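Local coordinates for aminopeptidase-like protein (Chaetomium thermophilum, PDB 5JM6) that probably acts as a zinc metalloaminopeptidase of the M18 family, forming a dodecamer linked to selective autophagy through the Cvt pathway, at residues 341-344 with 348-351; 353-358 with 468-473. All blocks are in the same frame, centred on the assembly; numbering follows the deposited sequence.

Contact 1: residues 341-344 with 348-351; sequences IGSL and GARG
Ser-343 and Arg-350 are joined by the one hydrogen bond between 341-344 and 348-351: Arg-350 N gives its hydrogen to Ser-343 O at 2.9 Å, in a fairly straight bond. Residues 348-351 form a type I beta turn, closed by Gly-351 N on Gly-348 O at 3.2 Å. Ala-349 N is also near Ser-343 O, but at a poor angle, while the CA of Gly-348 makes a CA-H...O contact with that oxygen.

The side-chain contacts centre on Arg-350. Its CG stands between the backbone N and the carbonyl carbon (chi1 38°), which sets the aliphatic part of the chain in apolar contact with Leu-344, with CG 3.4 Å from Leu-344 CB. A bend at chi3 then turns the guanidinium so that Leu-344 CD2 lies 3.6 Å above its plane, offset toward the rim. Gly-342 O approaches the arginine chain at its CD, 3.3 Å away, and lies near the guanidinium plane at its edge. On the turn's other flank Ser-343 OG meets the methyl of Ala-349 at 3.8 Å. Cutting Arg-350 back to an alanine would remove the aliphatic chain and guanidinium face, and is likely to leave Leu-344 CB, CG and CD2 without the surface they pack on.

Leu-344 also packs on Met-465 of a second subunit, and Arg-350 on Leu-344 of a third, so the loop takes part in dodecamer contacts. The side chain of Ser-343 is about 3 Å from that of Glu-339, which binds zinc in a structure of this protein although no zinc sits on it here. The chemistry implies a loop folded by backbone bonding, with a charged group resting by its face on a leucine rather than paired across the contact.

Contact 2: residues 353-358 with 468-473; sequences FLPITI and AAMGVK
The first turns of helix 353-368 face the C-terminal end of helix 466-470, the backbones coming nearest at Pro-355 and Met-470, whose CA atoms are 6.9 Å apart; Gly-471 then leaves the helix with positive phi. Met-470 reaches across with CG, SD and CE, each serving a different partner. Its CG lies beside the backbone N, anti to the carbonyl carbon (chi1 -46°), and meets the CG of the Pro-355 ring at 4.0 Å. Farther along, SD touches Leu-354 CD2, also at 4.0 Å, the two side chains crossing at about a right angle. A bend at chi3 carries the terminal methyl CE to Ile-358, where CD1 is its nearest atom.

These helices belong to the alpha/beta domain of the M18 zinc exopeptidases, in which helices pack on a mixed sheet. Leu-354 rests on Met-129, Leu-332 and Ala-334 of the sheet and Ile-358 on Ile-127 and Met-129, so the methionine meets side chains that are themselves seated on the strands. Tyr-382 of helix 380-383 touches both Ile-358 and Met-470.

Within helix 353-368, Phe-353 O accepts two hydrogens from Thr-357: one from OG1 at 2.8 Å and one from the backbone N at 3.2 Å, arriving from opposite faces of the carbonyl plane. This ties the threonine hydroxyl back to its own helix. Beyond Met-470, the carbonyl of Gly-471 accepts a hydrogen bond from Arg-346 NE of a neighbouring subunit.

Contact 1 closes before contact 2 opens, and the chain passes almost directly from one to the other: the loop after strand 330-336 holds 341-344 and 348-351, then leads into helix 353-368, whose start forms half of contact 2. The other half, 468-473, comes more than a hundred residues later and runs into strand 473-481 of the same mixed sheet. The centres lie about 13 Å apart, with no touch between the two beyond adjoining in sequence. Contact 1 is local and close to zinc-binding residues; contact 2, away from them, joins parts far apart in the sequence. Both border neighbouring subunits, so this part of the fold also contributes to the dodecamer.

Contact 1: residues 341-344 with 348-351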
loop_
_atom_site.group_PDB
_atom_site.type_symbol
_atom_site.label_atom_id
_atom_site.label_comp_id
_atom_site.label_asym_id
_atom_site.label_seq_id
_atom_site.Cartn_x
_atom_site.Cartn_y
_atom_site.Cartn_z
ATOM N N ILE A 341 2.233 -18.120 -33.801
ATOM C CA ILE A 341 2.115 -16.702 -34.185
ATOM C C ILE A 341 0.704 -16.317 -34.706
ATOM O O ILE A 341 0.510 -15.248 -35.284
ATOM C CB ILE A 341 3.216 -16.334 -35.209
ATOM C CG1 ILE A 341 4.559 -16.825 -34.689
ATOM C CG2 ILE A 341 3.357 -14.825 -35.391
ATOM C CD1 ILE A 341 5.023 -16.104 -33.429
ATOM N N GLY A 342 -0.266 -17.215 -34.577
ATOM C CA GLY A 342 -1.636 -16.878 -34.939
ATOM C C GLY A 342 -2.057 -17.408 -36.297
ATOM O O GLY A 342 -3.209 -17.262 -36.707
ATOM N N SER A 343 -1.097 -18.011 -36.989
ATOM C CA SER A 343 -1.302 -18.743 -38.240
ATOM C C SER A 343 -1.774 -17.982 -39.472
ATOM O O SER A 343 -2.266 -18.619 -40.401
ATOM C CB SER A 343 -2.306 -19.881 -38.020
ATOM O OG SER A 343 -1.706 -21.005 -37.418
ATOM N N LEU A 344 -1.621 -16.665 -39.554
ATOM C CA LEU A 344 -1.651 -16.144 -40.912
ATOM C C LEU A 344 -0.405 -15.384 -41.306
ATOM O O LEU A 344 -0.150 -14.253 -40.898
ATOM C CB LEU A 344 -2.908 -15.292 -41.210
ATOM C CG LEU A 344 -3.833 -14.320 -40.466
ATOM C CD1 LEU A 344 -3.246 -12.984 -40.217
ATOM C CD2 LEU A 344 -5.089 -14.160 -41.326
ATOM N N GLY A 348 0.859 -20.095 -43.201
ATOM C CA GLY A 348 0.014 -20.311 -42.036
ATOM C C GLY A 348 -1.345 -20.917 -42.352
ATOM O O GLY A 348 -1.722 -21.034 -43.517
ATOM N N ALA A 349 -2.090 -21.283 -41.310
ATOM C CA ALA A 349 -3.332 -22.044 -41.469
ATOM C C ALA A 349 -4.536 -21.203 -41.903
ATOM O O ALA A 349 -5.438 -21.706 -42.558
ATOM C CB ALA A 349 -3.658 -22.780 -40.178
ATOM N N ARG A 350 -4.572 -19.932 -41.535
ATOM C CA ARG A 350 -5.629 -19.058 -42.037
ATOM C C ARG A 350 -5.156 -18.334 -43.313
ATOM O O ARG A 350 -5.692 -17.291 -43.686
ATOM C CB ARG A 350 -6.151 -18.112 -40.941
ATOM C CG ARG A 350 -5.123 -17.566 -39.991
ATOM C CD ARG A 350 -5.733 -16.946 -38.738
ATOM N NE ARG A 350 -6.918 -16.138 -39.005
ATOM C CZ ARG A 350 -7.242 -15.054 -38.310
ATOM N NH1 ARG A 350 -6.436 -14.625 -37.352
ATOM N NH2 ARG A 350 -8.341 -14.374 -38.600
ATOM N N GLY A 351 -4.086 -18.852 -43.918
ATOM C CA GLY A 351 -3.673 -18.444 -45.254
ATOM C C GLY A 351 -4.224 -19.272 -46.417
ATOM O O GLY A 351 -4.867 -20.304 -46.220
#

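Contact 2: residues 353-358 with 468-473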
loop_
_atom_site.group_PDB
_atom_site.type_symbol
_atom_site.label_atom_id
_atom_site.label_comp_id
_atom_site.label_asym_id
_atom_site.label_seq_id
_atom_site.Cartn_x
_atom_site.Cartn_y
_atom_site.Cartn_z
ATOM N N PHE A 353 -3.110 -21.385 -48.429
ATOM C CA PHE A 353 -2.451 -22.623 -48.840
ATOM C C PHE A 353 -3.379 -23.825 -49.049
ATOM O O PHE A 353 -3.415 -24.388 -50.143
ATOM C CB PHE A 353 -1.373 -22.990 -47.817
ATOM C CG PHE A 353 -0.430 -24.060 -48.288
ATOM C CD1 PHE A 353 -0.209 -24.260 -49.641
ATOM C CD2 PHE A 353 0.232 -24.869 -47.379
ATOM C CE1 PHE A 353 0.653 -25.244 -50.080
ATOM C CE2 PHE A 353 1.098 -25.857 -47.812
ATOM C CZ PHE A 353 1.307 -26.045 -49.165
ATOM N N LEU A 354 -4.120 -24.228 -48.022
ATOM C CA LEU A 354 -4.981 -25.405 -48.163
ATOM C C LEU A 354 -6.216 -25.179 -49.054
ATOM O O LEU A 354 -6.537 -26.044 -49.868
ATOM C CB LEU A 354 -5.413 -25.935 -46.791
ATOM C CG LEU A 354 -6.326 -27.166 -46.853
ATOM C CD1 LEU A 354 -5.599 -28.365 -47.453
ATOM C CD2 LEU A 354 -6.890 -27.509 -45.482
ATOM N N PRO A 355 -6.931 -24.044 -48.894
ATOM C CA PRO A 355 -8.069 -23.859 -49.805
ATOM C C PRO A 355 -7.702 -23.798 -51.290
ATOM O O PRO A 355 -8.359 -24.469 -52.084
ATOM C CB PRO A 355 -8.662 -22.525 -49.343
ATOM C CG PRO A 355 -8.350 -22.479 -47.899
ATOM C CD PRO A 355 -6.969 -23.070 -47.788
ATOM N N ILE A 356 -6.678 -23.034 -51.664
ATOM C CA ILE A 356 -6.344 -22.903 -53.080
ATOM C C ILE A 356 -5.827 -24.231 -53.640
ATOM O O ILE A 356 -6.069 -24.555 -54.803
ATOM C CB ILE A 356 -5.312 -21.771 -53.335
ATOM C CG1 ILE A 356 -5.212 -21.472 -54.833
ATOM C CG2 ILE A 356 -3.943 -22.116 -52.763
ATOM C CD1 ILE A 356 -4.531 -20.162 -55.153
ATOM N N THR A 357 -5.144 -25.009 -52.805
ATOM C CA THR A 357 -4.665 -26.323 -53.215
ATOM C C THR A 357 -5.838 -27.251 -53.503
ATOM O O THR A 357 -5.843 -27.962 -54.507
ATOM C CB THR A 357 -3.759 -26.955 -52.145
ATOM O OG1 THR A 357 -2.535 -26.217 -52.065
ATOM C CG2 THR A 357 -3.450 -28.406 -52.488
ATOM N N ILE A 358 -6.835 -27.229 -52.625
ATOM C CA ILE A 358 -8.021 -28.053 -52.806
ATOM C C ILE A 358 -8.767 -27.657 -54.076
ATOM O O ILE A 358 -9.182 -28.520 -54.851
ATOM C CB ILE A 358 -8.957 -27.963 -51.583
ATOM C CG1 ILE A 358 -8.282 -28.628 -50.381
ATOM C CG2 ILE A 358 -10.307 -28.601 -51.879
ATOM C CD1 ILE A 358 -9.224 -29.226 -49.378
ATOM N N ALA A 468 -13.819 -22.365 -40.886
ATOM C CA ALA A 468 -14.605 -21.213 -41.315
ATOM C C ALA A 468 -14.301 -20.847 -42.764
ATOM O O ALA A 468 -15.199 -20.489 -43.523
ATOM C CB ALA A 468 -14.349 -20.022 -40.404
ATOM N N ALA A 469 -13.031 -20.944 -43.141
ATOM C CA ALA A 469 -12.603 -20.561 -44.481
ATOM C C ALA A 469 -13.218 -21.456 -45.557
ATOM O O ALA A 469 -13.533 -20.990 -46.651
ATOM C CB ALA A 469 -11.080 -20.588 -44.574
ATOM N N MET A 470 -13.315 -22.752 -45.274
ATOM C CA MET A 470 -13.940 -23.698 -46.198
ATOM C C MET A 470 -15.348 -24.181 -45.834
ATOM O O MET A 470 -15.948 -24.948 -46.587
ATOM C CB MET A 470 -13.027 -24.900 -46.360
ATOM C CG MET A 470 -11.592 -24.507 -46.572
ATOM S SD MET A 470 -10.510 -25.839 -46.068
ATOM C CE MET A 470 -10.271 -26.600 -47.652
ATOM N N GLY A 471 -15.865 -23.761 -44.682
ATOM C CA GLY A 471 -17.179 -24.204 -44.243
ATOM C C GLY A 471 -17.297 -25.711 -44.093
ATOM O O GLY A 471 -18.362 -26.288 -44.320
ATOM N N VAL A 472 -16.197 -26.345 -43.704
ATOM C CA VAL A 472 -16.140 -27.793 -43.565
ATOM C C VAL A 472 -16.460 -28.193 -42.134
ATOM O O VAL A 472 -16.079 -27.513 -41.183
ATOM C CB VAL A 472 -14.748 -28.336 -43.971
ATOM C CG1 VAL A 472 -14.616 -29.822 -43.668
ATOM C CG2 VAL A 472 -14.493 -28.074 -45.444
ATOM N N LYS A 473 -17.188 -29.289 -41.994
ATOM C CA LYS A 473 -17.495 -29.848 -40.698
ATOM C C LYS A 473 -16.169 -30.226 -40.022
ATOM O O LYS A 473 -15.261 -30.732 -40.681
ATOM C CB LYS A 473 -18.438 -31.027 -40.906
ATOM C CG LYS A 473 -19.527 -31.184 -39.907
ATOM C CD LYS A 473 -19.576 -30.053 -38.934
ATOM C CE LYS A 473 -20.097 -30.568 -37.610
ATOM N NZ LYS A 473 -21.549 -30.839 -37.637
#